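Local coordinates for protein octenoyl-coa reductase/carboxylase (Streptomyces sp., PDB 4A0S) that reductively carboxylates 2-octenoyl-CoA, probably with NADPH as reductant, to supply a polyketide extender unit for cinnabaramide biosynthesis, at residues D23-H29 against R51-M57; V69-S73 against W193-V198; G172-Y176 against V411-A415; G221-W227 against R305-F311. All blocks are in the same frame, centred on the assembly; numbering follows the deposited sequence.

Three of the four contacts cluster in one half of the subunit, and the fourth stands apart. Contact 1 (23-29 with 51-57) closes first along the chain and leans on contact 3, their centres 11 Å apart, where L26 and L28 reach E175 and L173. Contacts 2 and 3, with centres 8 Å apart, meet on one mixed sheet in which strands 64-73 and 408-412 are neighbours; their segments alternate along the chain. Contact 4, in the six-stranded parallel nucleotide-binding sheet, lies about 43 Å from contact 1, centre to centre, and is nested within the loop closed by contact 3. The chain thus builds the cofactor domain as a long excursion before returning to its first domain.

Contact 1. Residues D23-H29 against R51-M57; sequences DTYLALH and RLGEVPM
The ring of H29 lies between R51 and V55, and this clamp marks the tightly packed side of a strand pairing in a four-stranded antiparallel sheet, where strand 24-31 also meets strand 110-112 and segment 51-57 turns a corner at G53. R51 CB sits over one face, 3.7 Å from the centroid of the H29 ring, while V55 CG1 covers the opposite face. CG of H29 stands between its own backbone N and carbonyl carbon (chi1 65°), a crowded position that folds the ring back along its strand. There H29 ND1 donates to A27 O at 2.9 Å, with the acceptor close to the ring plane, and G53 N reaches the same oxygen from the other face of its carbonyl plane. The second methyl of V55 serves Y25: V55 CG2 stands 3.7 Å from the centroid of the Y25 ring, over its face. The M57 sulfur makes an oblique Met-aromatic contact with that ring.

The reverse side, carrying L26, L52 and E54, is looser and more open to solvent. L26 CD1 touches L52 CG at 3.7 Å. E54 OE1 accepts from T24 OG1 at 2.6 Å on its anti lone pair, the bend of the E54 chain at chi2 (-63°) bringing the carboxylate back over the neighbouring strand. Backbone bonds join the two strands from D23 and M57 to the reciprocal pair of H29 and R51.

The R51 guanidinium pairs with D34. Within the two segments R51 CB, V55 CG1 and A27 O fix the H29 ring, with Y110 beside it; because ND1 donates, that nitrogen must carry a hydrogen.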
loop_
_atom_site.group_PDB
_atom_site.type_symbol
_atom_site.label_atom_id
_atom_site.label_comp_id
_atom_site.label_asym_id
_atom_site.label_seq_id
_atom_site.Cartn_x
_atom_site.Cartn_y
_atom_site.Cartn_z
ATOM N N ASP A 23 9.616 -0.549 -48.456
ATOM C CA ASP A 23 10.313 -1.807 -48.200
ATOM C C ASP A 23 11.418 -1.620 -47.184
ATOM O O ASP A 23 11.822 -2.568 -46.507
ATOM C CB ASP A 23 10.957 -2.303 -49.495
ATOM C CG ASP A 23 9.948 -2.863 -50.462
ATOM O OD1 ASP A 23 8.789 -3.071 -50.039
ATOM O OD2 ASP A 23 10.313 -3.103 -51.633
ATOM N N THR A 24 11.955 -0.410 -47.140
ATOM C CA THR A 24 13.056 -0.096 -46.238
ATOM C C THR A 24 12.811 1.261 -45.622
ATOM O O THR A 24 11.974 2.030 -46.082
ATOM C CB THR A 24 14.432 -0.055 -46.964
ATOM O OG1 THR A 24 14.493 1.095 -47.806
ATOM C CG2 THR A 24 14.671 -1.315 -47.806
ATOM N N TYR A 25 13.545 1.561 -44.565
ATOM C CA TYR A 25 13.487 2.894 -44.024
ATOM C C TYR A 25 14.809 3.284 -43.428
ATOM O O TYR A 25 15.617 2.422 -43.085
ATOM C CB TYR A 25 12.345 3.033 -43.016
ATOM C CG TYR A 25 12.480 2.191 -41.783
ATOM C CD1 TYR A 25 11.965 0.910 -41.757
ATOM C CD2 TYR A 25 13.103 2.684 -40.637
ATOM C CE1 TYR A 25 12.054 0.127 -40.641
ATOM C CE2 TYR A 25 13.211 1.894 -39.490
ATOM C CZ TYR A 25 12.685 0.617 -39.508
ATOM O OH TYR A 25 12.760 -0.195 -38.408
ATOM N N LEU A 26 15.014 4.591 -43.313
ATOM C CA LEU A 26 16.221 5.154 -42.704
ATOM C C LEU A 26 16.193 4.946 -41.191
ATOM O O LEU A 26 15.204 5.249 -40.513
ATOM C CB LEU A 26 16.333 6.641 -43.042
ATOM C CG LEU A 26 17.602 7.403 -42.643
ATOM C CD1 LEU A 26 18.811 6.777 -43.311
ATOM C CD2 LEU A 26 17.479 8.866 -43.033
ATOM N N ALA A 27 17.280 4.418 -40.660
ATOM C CA ALA A 27 17.328 4.127 -39.233
ATOM C C ALA A 27 18.711 4.325 -38.664
ATOM O O ALA A 27 19.706 3.947 -39.284
ATOM C CB ALA A 27 16.875 2.702 -38.977
ATOM N N LEU A 28 18.747 4.905 -37.468
ATOM C CA LEU A 28 19.928 4.893 -36.644
ATOM C C LEU A 28 19.983 3.499 -36.077
ATOM O O LEU A 28 19.042 3.059 -35.419
ATOM C CB LEU A 28 19.820 5.910 -35.509
ATOM C CG LEU A 28 21.129 6.138 -34.750
ATOM C CD1 LEU A 28 22.158 6.914 -35.609
ATOM C CD2 LEU A 28 20.838 6.841 -33.445
ATOM N N HIS A 29 21.074 2.791 -36.353
ATOM C CA HIS A 29 21.164 1.415 -35.899
ATOM C C HIS A 29 22.574 0.993 -35.602
ATOM O O HIS A 29 23.549 1.681 -35.946
ATOM C CB HIS A 29 20.563 0.472 -36.941
ATOM C CG HIS A 29 21.311 0.456 -38.234
ATOM N ND1 HIS A 29 21.151 1.433 -39.194
ATOM C CD2 HIS A 29 22.224 -0.417 -38.726
ATOM C CE1 HIS A 29 21.938 1.162 -40.222
ATOM N NE2 HIS A 29 22.595 0.043 -39.966
ATOM N N ARG A 51 25.201 3.631 -36.935
ATOM C CA ARG A 51 25.108 3.658 -38.393
ATOM C C ARG A 51 23.803 4.327 -38.749
ATOM O O ARG A 51 22.823 4.199 -38.012
ATOM C CB ARG A 51 25.114 2.251 -38.994
ATOM C CG ARG A 51 26.157 1.281 -38.427
ATOM C CD ARG A 51 27.534 1.428 -39.063
ATOM N NE ARG A 51 28.582 0.958 -38.150
ATOM C CZ ARG A 51 29.892 1.168 -38.312
ATOM N NH1 ARG A 51 30.341 1.835 -39.366
ATOM N NH2 ARG A 51 30.756 0.703 -37.415
ATOM N N LEU A 52 23.794 5.070 -39.851
ATOM C CA LEU A 52 22.545 5.582 -40.372
ATOM C C LEU A 52 22.399 5.110 -41.797
ATOM O O LEU A 52 23.208 5.452 -42.659
ATOM C CB LEU A 52 22.480 7.104 -40.301
ATOM C CG LEU A 52 21.120 7.715 -40.630
ATOM C CD1 LEU A 52 20.087 7.359 -39.566
ATOM C CD2 LEU A 52 21.280 9.236 -40.726
ATOM N N GLY A 53 21.361 4.312 -42.029
ATOM C CA GLY A 53 21.099 3.783 -43.357
ATOM C C GLY A 53 19.784 3.038 -43.381
ATOM O O GLY A 53 19.116 2.862 -42.330
ATOM N N GLU A 54 19.418 2.614 -44.588
ATOM C CA GLU A 54 18.191 1.885 -44.823
ATOM C C GLU A 54 18.237 0.519 -44.165
ATOM O O GLU A 54 19.230 -0.200 -44.242
ATOM C CB GLU A 54 17.925 1.734 -46.325
ATOM C CG GLU A 54 17.701 3.048 -47.088
ATOM C CD GLU A 54 16.466 3.810 -46.628
ATOM O OE1 GLU A 54 15.352 3.251 -46.709
ATOM O OE2 GLU A 54 16.605 4.974 -46.187
ATOM N N VAL A 55 17.149 0.167 -43.502
ATOM C CA VAL A 55 17.008 -1.153 -42.942
ATOM C C VAL A 55 15.683 -1.710 -43.449
ATOM O O VAL A 55 14.778 -0.942 -43.778
ATOM C CB VAL A 55 17.031 -1.148 -41.378
ATOM C CG1 VAL A 55 18.374 -0.675 -40.844
ATOM C CG2 VAL A 55 15.907 -0.298 -40.841
ATOM N N PRO A 56 15.559 -3.040 -43.519
ATOM C CA PRO A 56 14.313 -3.618 -44.010
ATOM C C PRO A 56 13.141 -3.243 -43.123
ATOM O O PRO A 56 13.251 -3.296 -41.898
ATOM C CB PRO A 56 14.573 -5.119 -43.911
ATOM C CG PRO A 56 16.063 -5.231 -44.090
ATOM C CD PRO A 56 16.600 -4.067 -43.320
ATOM N N MET A 57 12.031 -2.854 -43.744
ATOM C CA MET A 57 10.767 -2.702 -43.035
ATOM C C MET A 57 10.268 -4.080 -42.582
ATOM O O MET A 57 10.038 -4.938 -43.432
ATOM C CB MET A 57 9.728 -2.087 -43.963
ATOM C CG MET A 57 8.355 -1.951 -43.354
ATOM S SD MET A 57 8.347 -0.806 -41.953
ATOM C CE MET A 57 8.489 0.772 -42.771
HETATM O O HOH W 1 13.758 -2.378 -39.715
#

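Contact 2. Residues V69-S73 against W193-V198; sequences VMASS and WEEAAV
W193 opens the helix 193-197 by laying one face of its indole against M70. The methionine chain, bent at both chi2 (-62°) and chi3 (-73°), follows the ring instead of pointing away from it: M70 CB is 3.3 Å from W193 CD2, CG stands above the middle of the indole, and M70 CE comes within 3.1 Å of W193 NE1. The sulfur stays over the face too, with M70 SD 4.4 Å from the centroid of the five-membered ring of W193, a Met-aromatic contact. Were W193 replaced by an alanine, the curled M70 chain would probably lose its flat support and be freer to turn.

Next comes E194, whose CA is 3.4 Å from A71 CB; its carboxylate is used elsewhere, by G419 N. M70 and A71 can both face the helix because they form a classic beta bulge opposite S118, a kink in the strand 64-73 of the GroES-like domain. Here the axis of helix 193-197 crosses that of strand 69-73 at -46°.

One turn later A197 takes up the contact. Its small methyl permits close approach, with A197 CB 3.2 Å from A71 O and 3.7 Å from A71 CB. V198 then skirts S73, the V198 CA lying 3.9 Å from S73 CB, while the S73 hydroxyl is engaged by D116 and K408 and the side chain of S73 lies about 8 Å from the bound NADP.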
loop_
_atom_site.group_PDB
_atom_site.type_symbol
_atom_site.label_atom_id
_atom_site.label_comp_id
_atom_site.label_asym_id
_atom_site.label_seq_id
_atom_site.Cartn_x
_atom_site.Cartn_y
_atom_site.Cartn_z
ATOM N N VAL A 69 7.828 8.001 -37.548
ATOM C CA VAL A 69 8.403 8.683 -36.408
ATOM C C VAL A 69 8.804 10.107 -36.781
ATOM O O VAL A 69 9.653 10.324 -37.647
ATOM C CB VAL A 69 9.622 7.934 -35.870
ATOM C CG1 VAL A 69 10.208 8.673 -34.676
ATOM C CG2 VAL A 69 9.247 6.510 -35.488
ATOM N N MET A 70 8.216 11.070 -36.092
ATOM C CA MET A 70 8.485 12.461 -36.394
ATOM C C MET A 70 9.725 12.941 -35.680
ATOM O O MET A 70 10.560 13.621 -36.263
ATOM C CB MET A 70 7.266 13.301 -36.044
ATOM C CG MET A 70 6.122 13.054 -37.024
ATOM S SD MET A 70 6.558 13.523 -38.716
ATOM C CE MET A 70 6.507 15.292 -38.550
ATOM N N ALA A 71 9.847 12.539 -34.421
ATOM C CA ALA A 71 10.969 12.898 -33.596
ATOM C C ALA A 71 11.138 11.808 -32.550
ATOM O O ALA A 71 10.181 11.099 -32.209
ATOM C CB ALA A 71 10.719 14.241 -32.932
ATOM N N SER A 72 12.352 11.696 -32.040
ATOM C CA SER A 72 12.678 10.736 -31.021
ATOM C C SER A 72 13.602 11.485 -30.078
ATOM O O SER A 72 13.621 12.725 -30.077
ATOM C CB SER A 72 13.355 9.530 -31.672
ATOM O OG SER A 72 13.600 8.498 -30.745
ATOM N N SER A 73 14.342 10.764 -29.246
ATOM C CA SER A 73 15.278 11.434 -28.371
ATOM C C SER A 73 16.438 10.502 -28.132
ATOM O O SER A 73 16.326 9.276 -28.331
ATOM C CB SER A 73 14.609 11.771 -27.038
ATOM O OG SER A 73 14.538 10.615 -26.223
ATOM N N TRP A 193 6.703 17.979 -32.313
ATOM C CA TRP A 193 7.116 16.585 -32.373
ATOM C C TRP A 193 8.276 16.300 -31.446
ATOM O O TRP A 193 8.227 15.363 -30.629
ATOM C CB TRP A 193 7.495 16.199 -33.790
ATOM C CG TRP A 193 6.381 16.281 -34.720
ATOM C CD1 TRP A 193 6.243 17.167 -35.747
ATOM C CD2 TRP A 193 5.198 15.467 -34.726
ATOM N NE1 TRP A 193 5.068 16.947 -36.402
ATOM C CE2 TRP A 193 4.401 15.910 -35.798
ATOM C CE3 TRP A 193 4.741 14.396 -33.937
ATOM C CZ2 TRP A 193 3.172 15.315 -36.114
ATOM C CZ3 TRP A 193 3.523 13.808 -34.247
ATOM C CH2 TRP A 193 2.745 14.278 -35.314
ATOM N N GLU A 194 9.318 17.121 -31.566
ATOM C CA GLU A 194 10.521 16.930 -30.790
ATOM C C GLU A 194 10.243 17.119 -29.288
ATOM O O GLU A 194 10.783 16.398 -28.445
ATOM C CB GLU A 194 11.653 17.837 -31.293
ATOM C CG GLU A 194 11.316 19.325 -31.275
ATOM C CD GLU A 194 10.598 19.809 -32.530
ATOM O OE1 GLU A 194 9.944 19.011 -33.243
ATOM O OE2 GLU A 194 10.695 21.026 -32.792
ATOM N N GLU A 195 9.369 18.058 -28.951
ATOM C CA GLU A 195 8.993 18.264 -27.547
ATOM C C GLU A 195 8.268 17.046 -26.971
ATOM O O GLU A 195 8.541 16.610 -25.845
ATOM C CB GLU A 195 8.065 19.456 -27.435
ATOM C CG GLU A 195 8.752 20.801 -27.491
ATOM C CD GLU A 195 7.769 21.908 -27.805
ATOM O OE1 GLU A 195 6.560 21.636 -27.830
ATOM O OE2 GLU A 195 8.210 23.056 -28.017
ATOM N N ALA A 196 7.329 16.527 -27.752
ATOM C CA ALA A 196 6.553 15.341 -27.391
ATOM C C ALA A 196 7.463 14.105 -27.250
ATOM O O ALA A 196 7.315 13.321 -26.312
ATOM C CB ALA A 196 5.477 15.096 -28.426
ATOM N N ALA A 197 8.430 13.983 -28.159
ATOM C CA ALA A 197 9.346 12.842 -28.240
ATOM C C ALA A 197 10.301 12.703 -27.060
ATOM O O ALA A 197 10.711 11.587 -26.733
ATOM C CB ALA A 197 10.155 12.922 -29.522
ATOM N N VAL A 198 10.661 13.822 -26.428
ATOM C CA VAL A 198 11.718 13.792 -25.411
ATOM C C VAL A 198 11.298 13.162 -24.082
ATOM O O VAL A 198 12.128 12.748 -23.293
ATOM C CB VAL A 198 12.365 15.190 -25.167
ATOM C CG1 VAL A 198 13.149 15.645 -26.379
ATOM C CG2 VAL A 198 11.324 16.230 -24.747
#

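Contact 3. Residues G172-Y176 against V411-A415; sequences GLAEY and VLCMA
M414 extends with CG anti to its backbone N (chi1 -160°) and turns only at chi3 (-85°), a shape that carries its terminal methyl across to Y176. M414 CE arrives over one face of the phenol ring, displaced toward the rim, 3.9 Å from the centroid of the Y176 ring and 3.5 Å from Y176 CZ. M414 CE also lies 3.2 Å from E175 O. Helix 2-8 covers this corner. A serine in place of Y176 would probably open a gap beneath the M414 methyl, leaving the end of that chain without its aromatic partner.

Further along, C413 CB abuts A174 O at 3.1 Å, and the L173 and V411 side chains cross at about a right angle, L173 CD2 lying 3.6 Å from V411 CB. One water links the segments, donating both to E175 OE2 and to C413 O. L173 centres an inverse gamma turn, closed by a weak bond from A174 N to G172 O. Such a junction, strand 408-412 running out beside the loop into strand 176-180, is where, in the medium-chain dehydrogenase/reductase fold, the chain returns from its nucleotide-binding to its GroES-like domain.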
loop_
_atom_site.group_PDB
_atom_site.type_symbol
_atom_site.label_atom_id
_atom_site.label_comp_id
_atom_site.label_asym_id
_atom_site.label_seq_id
_atom_site.Cartn_x
_atom_site.Cartn_y
_atom_site.Cartn_z
ATOM N N GLY A 172 12.744 3.923 -32.239
ATOM C CA GLY A 172 12.241 5.191 -32.730
ATOM C C GLY A 172 13.252 6.137 -33.351
ATOM O O GLY A 172 12.863 7.180 -33.864
ATOM N N LEU A 173 14.538 5.802 -33.301
ATOM C CA LEU A 173 15.529 6.665 -33.958
ATOM C C LEU A 173 15.645 6.295 -35.435
ATOM O O LEU A 173 16.660 5.794 -35.915
ATOM C CB LEU A 173 16.861 6.631 -33.233
ATOM C CG LEU A 173 16.836 7.451 -31.941
ATOM C CD1 LEU A 173 17.950 7.011 -31.037
ATOM C CD2 LEU A 173 16.961 8.925 -32.240
ATOM N N ALA A 174 14.559 6.541 -36.145
ATOM C CA ALA A 174 14.402 6.083 -37.510
ATOM C C ALA A 174 13.198 6.815 -38.025
ATOM O O ALA A 174 12.517 7.490 -37.262
ATOM C CB ALA A 174 14.133 4.581 -37.528
ATOM N N GLU A 175 12.913 6.654 -39.305
ATOM C CA GLU A 175 11.773 7.314 -39.898
ATOM C C GLU A 175 10.498 6.560 -39.556
ATOM O O GLU A 175 9.425 7.135 -39.566
ATOM C CB GLU A 175 11.960 7.432 -41.400
ATOM C CG GLU A 175 13.118 8.365 -41.772
ATOM C CD GLU A 175 12.966 8.962 -43.159
ATOM O OE1 GLU A 175 12.529 8.251 -44.075
ATOM O OE2 GLU A 175 13.272 10.158 -43.335
ATOM N N TYR A 176 10.630 5.282 -39.233
ATOM C CA TYR A 176 9.490 4.504 -38.779
ATOM C C TYR A 176 9.890 3.731 -37.579
ATOM O O TYR A 176 11.058 3.386 -37.414
ATOM C CB TYR A 176 9.009 3.520 -39.852
ATOM C CG TYR A 176 8.480 4.212 -41.065
ATOM C CD1 TYR A 176 9.336 4.536 -42.112
ATOM C CD2 TYR A 176 7.131 4.548 -41.180
ATOM C CE1 TYR A 176 8.884 5.173 -43.233
ATOM C CE2 TYR A 176 6.661 5.214 -42.309
ATOM C CZ TYR A 176 7.565 5.515 -43.334
ATOM O OH TYR A 176 7.181 6.173 -44.478
ATOM N N VAL A 411 15.715 14.192 -31.245
ATOM C CA VAL A 411 16.182 13.917 -32.585
ATOM C C VAL A 411 14.967 13.978 -33.485
ATOM O O VAL A 411 13.994 13.245 -33.284
ATOM C CB VAL A 411 16.898 12.532 -32.684
ATOM C CG1 VAL A 411 17.285 12.205 -34.111
ATOM C CG2 VAL A 411 18.143 12.492 -31.797
ATOM N N LEU A 412 15.009 14.871 -34.463
ATOM C CA LEU A 412 14.007 14.862 -35.502
ATOM C C LEU A 412 14.288 13.630 -36.332
ATOM O O LEU A 412 15.445 13.288 -36.583
ATOM C CB LEU A 412 14.092 16.113 -36.381
ATOM C CG LEU A 412 13.922 17.450 -35.674
ATOM C CD1 LEU A 412 14.287 18.622 -36.616
ATOM C CD2 LEU A 412 12.524 17.593 -35.061
ATOM N N CYS A 413 13.235 12.937 -36.726
ATOM C CA CYS A 413 13.413 11.770 -37.544
ATOM C C CYS A 413 12.828 12.097 -38.885
ATOM O O CYS A 413 13.526 12.628 -39.755
ATOM C CB CYS A 413 12.757 10.565 -36.886
ATOM S SG CYS A 413 13.579 10.207 -35.334
ATOM N N MET A 414 11.546 11.834 -39.046
ATOM C CA MET A 414 10.883 12.217 -40.263
ATOM C C MET A 414 10.557 13.710 -40.287
ATOM O O MET A 414 10.485 14.289 -41.358
ATOM C CB MET A 414 9.633 11.380 -40.481
ATOM C CG MET A 414 9.157 11.363 -41.915
ATOM S SD MET A 414 7.677 10.368 -41.992
ATOM C CE MET A 414 8.418 8.738 -42.169
ATOM N N ALA A 415 10.366 14.340 -39.125
ATOM C CA ALA A 415 10.048 15.777 -39.099
ATOM C C ALA A 415 11.179 16.553 -39.787
ATOM O O ALA A 415 12.327 16.450 -39.368
ATOM C CB ALA A 415 9.849 16.267 -37.683
HETATM O O HOH W 2 15.047 11.688 -41.611
#

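Contact 4. Residues G221-W227 against R305-F311; sequences GDIVLIW and REPDIVF
V224 beside I309, and L225 beside V310, point the same way in pairs from two neighbouring parallel strands at the centre of the Rossmann-type sheet, whose strand order is 3-2-1-4-5-6. The pairs project to opposite faces. V224 and I309 lean on L210 of the helix 200-210, and L225 and V310 on V325 of the helix 316-325. I226 and F311 are turned obliquely to each other, with I226 CG2 3.8 Å from F311 CD1. At the far end the indole of W227 presents its edge, V310 CG1 lying near its plane at 3.3 Å from W227 NE1. The side chain of W227 comes within about 6 Å of the bound NADP, which places this end of the strands beside the cofactor.

The other end is polar. The R305 chain bends at chi3 (-45°), which lays its guanidinium flat against I223, with I223 CD1 over the centre of the group, 3.5 Å from R305 CZ. In its own plane the guanidinium uses NH2 twice, donating to G221 O at 2.8 Å and to D308 OD2 in a salt bridge on the syn lone pair. G221 itself has a positive phi (94°) at which a side chain would press on the preceding carbonyl. D222 and D308 come close despite their like charge, which is probably eased by K219 on D222 and R327 on D308. D308 OD2 is gripped a second time through its anti lone pair: I223 N donates to it at 2.7 Å, with a nearly straight N-H...O angle of 173°.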
loop_
_atom_site.group_PDB
_atom_site.type_symbol
_atom_site.label_atom_id
_atom_site.label_comp_id
_atom_site.label_asym_id
_atom_site.label_seq_id
_atom_site.Cartn_x
_atom_site.Cartn_y
_atom_site.Cartn_z
ATOM N N GLY A 221 4.969 17.817 0.263
ATOM C CA GLY A 221 5.745 18.016 1.467
ATOM C C GLY A 221 6.994 17.161 1.531
ATOM O O GLY A 221 7.912 17.452 2.296
ATOM N N ASP A 222 7.035 16.111 0.718
ATOM C CA ASP A 222 8.190 15.245 0.665
ATOM C C ASP A 222 9.354 16.014 0.096
ATOM O O ASP A 222 9.192 16.777 -0.844
ATOM C CB ASP A 222 7.919 14.038 -0.227
ATOM C CG ASP A 222 7.261 12.902 0.526
ATOM O OD1 ASP A 222 7.130 13.001 1.780
ATOM O OD2 ASP A 222 6.905 11.914 -0.137
ATOM N N ILE A 223 10.522 15.798 0.684
ATOM C CA ILE A 223 11.762 16.347 0.176
ATOM C C ILE A 223 12.408 15.246 -0.632
ATOM O O ILE A 223 12.551 14.128 -0.156
ATOM C CB ILE A 223 12.665 16.800 1.322
ATOM C CG1 ILE A 223 12.015 17.994 2.017
ATOM C CG2 ILE A 223 14.044 17.162 0.789
ATOM C CD1 ILE A 223 12.400 18.156 3.451
ATOM N N VAL A 224 12.755 15.543 -1.871
ATOM C CA VAL A 224 13.260 14.515 -2.749
ATOM C C VAL A 224 14.611 14.953 -3.247
ATOM O O VAL A 224 14.733 15.965 -3.943
ATOM C CB VAL A 224 12.335 14.266 -3.955
ATOM C CG1 VAL A 224 12.887 13.157 -4.818
ATOM C CG2 VAL A 224 10.910 13.916 -3.489
ATOM N N LEU A 225 15.624 14.183 -2.888
ATOM C CA LEU A 225 16.959 14.461 -3.341
ATOM C C LEU A 225 17.105 13.832 -4.699
ATOM O O LEU A 225 16.871 12.637 -4.869
ATOM C CB LEU A 225 17.975 13.868 -2.389
ATOM C CG LEU A 225 19.433 14.180 -2.710
ATOM C CD1 LEU A 225 19.720 15.648 -2.442
ATOM C CD2 LEU A 225 20.323 13.300 -1.875
ATOM N N ILE A 226 17.471 14.635 -5.679
ATOM C CA ILE A 226 17.514 14.147 -7.032
ATOM C C ILE A 226 18.956 14.190 -7.497
ATOM O O ILE A 226 19.516 15.261 -7.695
ATOM C CB ILE A 226 16.629 14.993 -7.959
ATOM C CG1 ILE A 226 15.189 15.002 -7.427
ATOM C CG2 ILE A 226 16.698 14.453 -9.403
ATOM C CD1 ILE A 226 14.344 16.093 -7.954
ATOM N N TRP A 227 19.544 13.015 -7.661
ATOM C CA TRP A 227 20.857 12.900 -8.272
ATOM C C TRP A 227 20.814 13.178 -9.764
ATOM O O TRP A 227 19.760 13.050 -10.398
ATOM C CB TRP A 227 21.399 11.505 -8.053
ATOM C CG TRP A 227 21.741 11.239 -6.653
ATOM C CD1 TRP A 227 21.040 10.464 -5.770
ATOM C CD2 TRP A 227 22.863 11.748 -5.941
ATOM N NE1 TRP A 227 21.659 10.456 -4.558
ATOM C CE2 TRP A 227 22.790 11.229 -4.630
ATOM C CE3 TRP A 227 23.939 12.582 -6.283
ATOM C CZ2 TRP A 227 23.750 11.519 -3.651
ATOM C CZ3 TRP A 227 24.891 12.872 -5.316
ATOM C CH2 TRP A 227 24.792 12.338 -4.013
ATOM N N ARG A 305 14.703 19.124 6.168
ATOM C CA ARG A 305 14.811 17.757 6.670
ATOM C C ARG A 305 15.680 16.919 5.759
ATOM O O ARG A 305 15.962 17.308 4.637
ATOM C CB ARG A 305 13.427 17.084 6.743
ATOM C CG ARG A 305 12.384 17.850 7.521
ATOM C CD ARG A 305 11.081 17.058 7.630
ATOM N NE ARG A 305 10.664 16.456 6.367
ATOM C CZ ARG A 305 9.806 17.005 5.517
ATOM N NH1 ARG A 305 9.279 18.193 5.761
ATOM N NH2 ARG A 305 9.489 16.366 4.399
ATOM N N GLU A 306 16.068 15.749 6.239
ATOM C CA GLU A 306 16.636 14.726 5.376
ATOM C C GLU A 306 15.669 14.385 4.255
ATOM O O GLU A 306 14.454 14.477 4.419
ATOM C CB GLU A 306 16.951 13.465 6.163
ATOM C CG GLU A 306 18.092 13.628 7.145
ATOM C CD GLU A 306 18.091 12.518 8.188
ATOM O OE1 GLU A 306 17.053 12.326 8.875
ATOM O OE2 GLU A 306 19.115 11.826 8.305
ATOM N N PRO A 307 16.207 14.000 3.096
ATOM C CA PRO A 307 15.272 13.682 2.037
ATOM C C PRO A 307 14.385 12.494 2.398
ATOM O O PRO A 307 14.820 11.579 3.077
ATOM C CB PRO A 307 16.182 13.344 0.858
ATOM C CG PRO A 307 17.474 13.000 1.443
ATOM C CD PRO A 307 17.602 13.877 2.655
ATOM N N ASP A 308 13.143 12.551 1.953
ATOM C CA ASP A 308 12.177 11.491 2.157
ATOM C C ASP A 308 12.386 10.451 1.084
ATOM O O ASP A 308 12.224 9.257 1.315
ATOM C CB ASP A 308 10.787 12.095 2.048
ATOM C CG ASP A 308 10.521 13.066 3.173
ATOM O OD1 ASP A 308 10.516 12.595 4.324
ATOM O OD2 ASP A 308 10.386 14.286 2.921
ATOM N N ILE A 309 12.740 10.932 -0.102
ATOM C CA ILE A 309 12.994 10.059 -1.237
ATOM C C ILE A 309 14.287 10.523 -1.863
ATOM O O ILE A 309 14.486 11.722 -2.069
ATOM C CB ILE A 309 11.871 10.131 -2.290
ATOM C CG1 ILE A 309 10.530 9.672 -1.711
ATOM C CG2 ILE A 309 12.211 9.278 -3.537
ATOM C CD1 ILE A 309 9.354 10.183 -2.527
ATOM N N VAL A 310 15.157 9.568 -2.156
ATOM C CA VAL A 310 16.343 9.850 -2.914
ATOM C C VAL A 310 16.129 9.215 -4.266
ATOM O O VAL A 310 15.858 8.021 -4.383
ATOM C CB VAL A 310 17.598 9.274 -2.266
ATOM C CG1 VAL A 310 18.807 9.616 -3.095
ATOM C CG2 VAL A 310 17.723 9.793 -0.843
ATOM N N PHE A 311 16.274 10.042 -5.281
ATOM C CA PHE A 311 16.045 9.658 -6.655
ATOM C C PHE A 311 17.403 9.281 -7.224
ATOM O O PHE A 311 18.248 10.137 -7.496
ATOM C CB PHE A 311 15.425 10.840 -7.390
ATOM C CG PHE A 311 15.016 10.546 -8.801
ATOM C CD1 PHE A 311 15.906 10.740 -9.848
ATOM C CD2 PHE A 311 13.733 10.107 -9.082
ATOM C CE1 PHE A 311 15.525 10.475 -11.167
ATOM C CE2 PHE A 311 13.334 9.859 -10.388
ATOM C CZ PHE A 311 14.244 10.033 -11.435
HETATM O O HOH W 3 6.255 19.053 4.474
#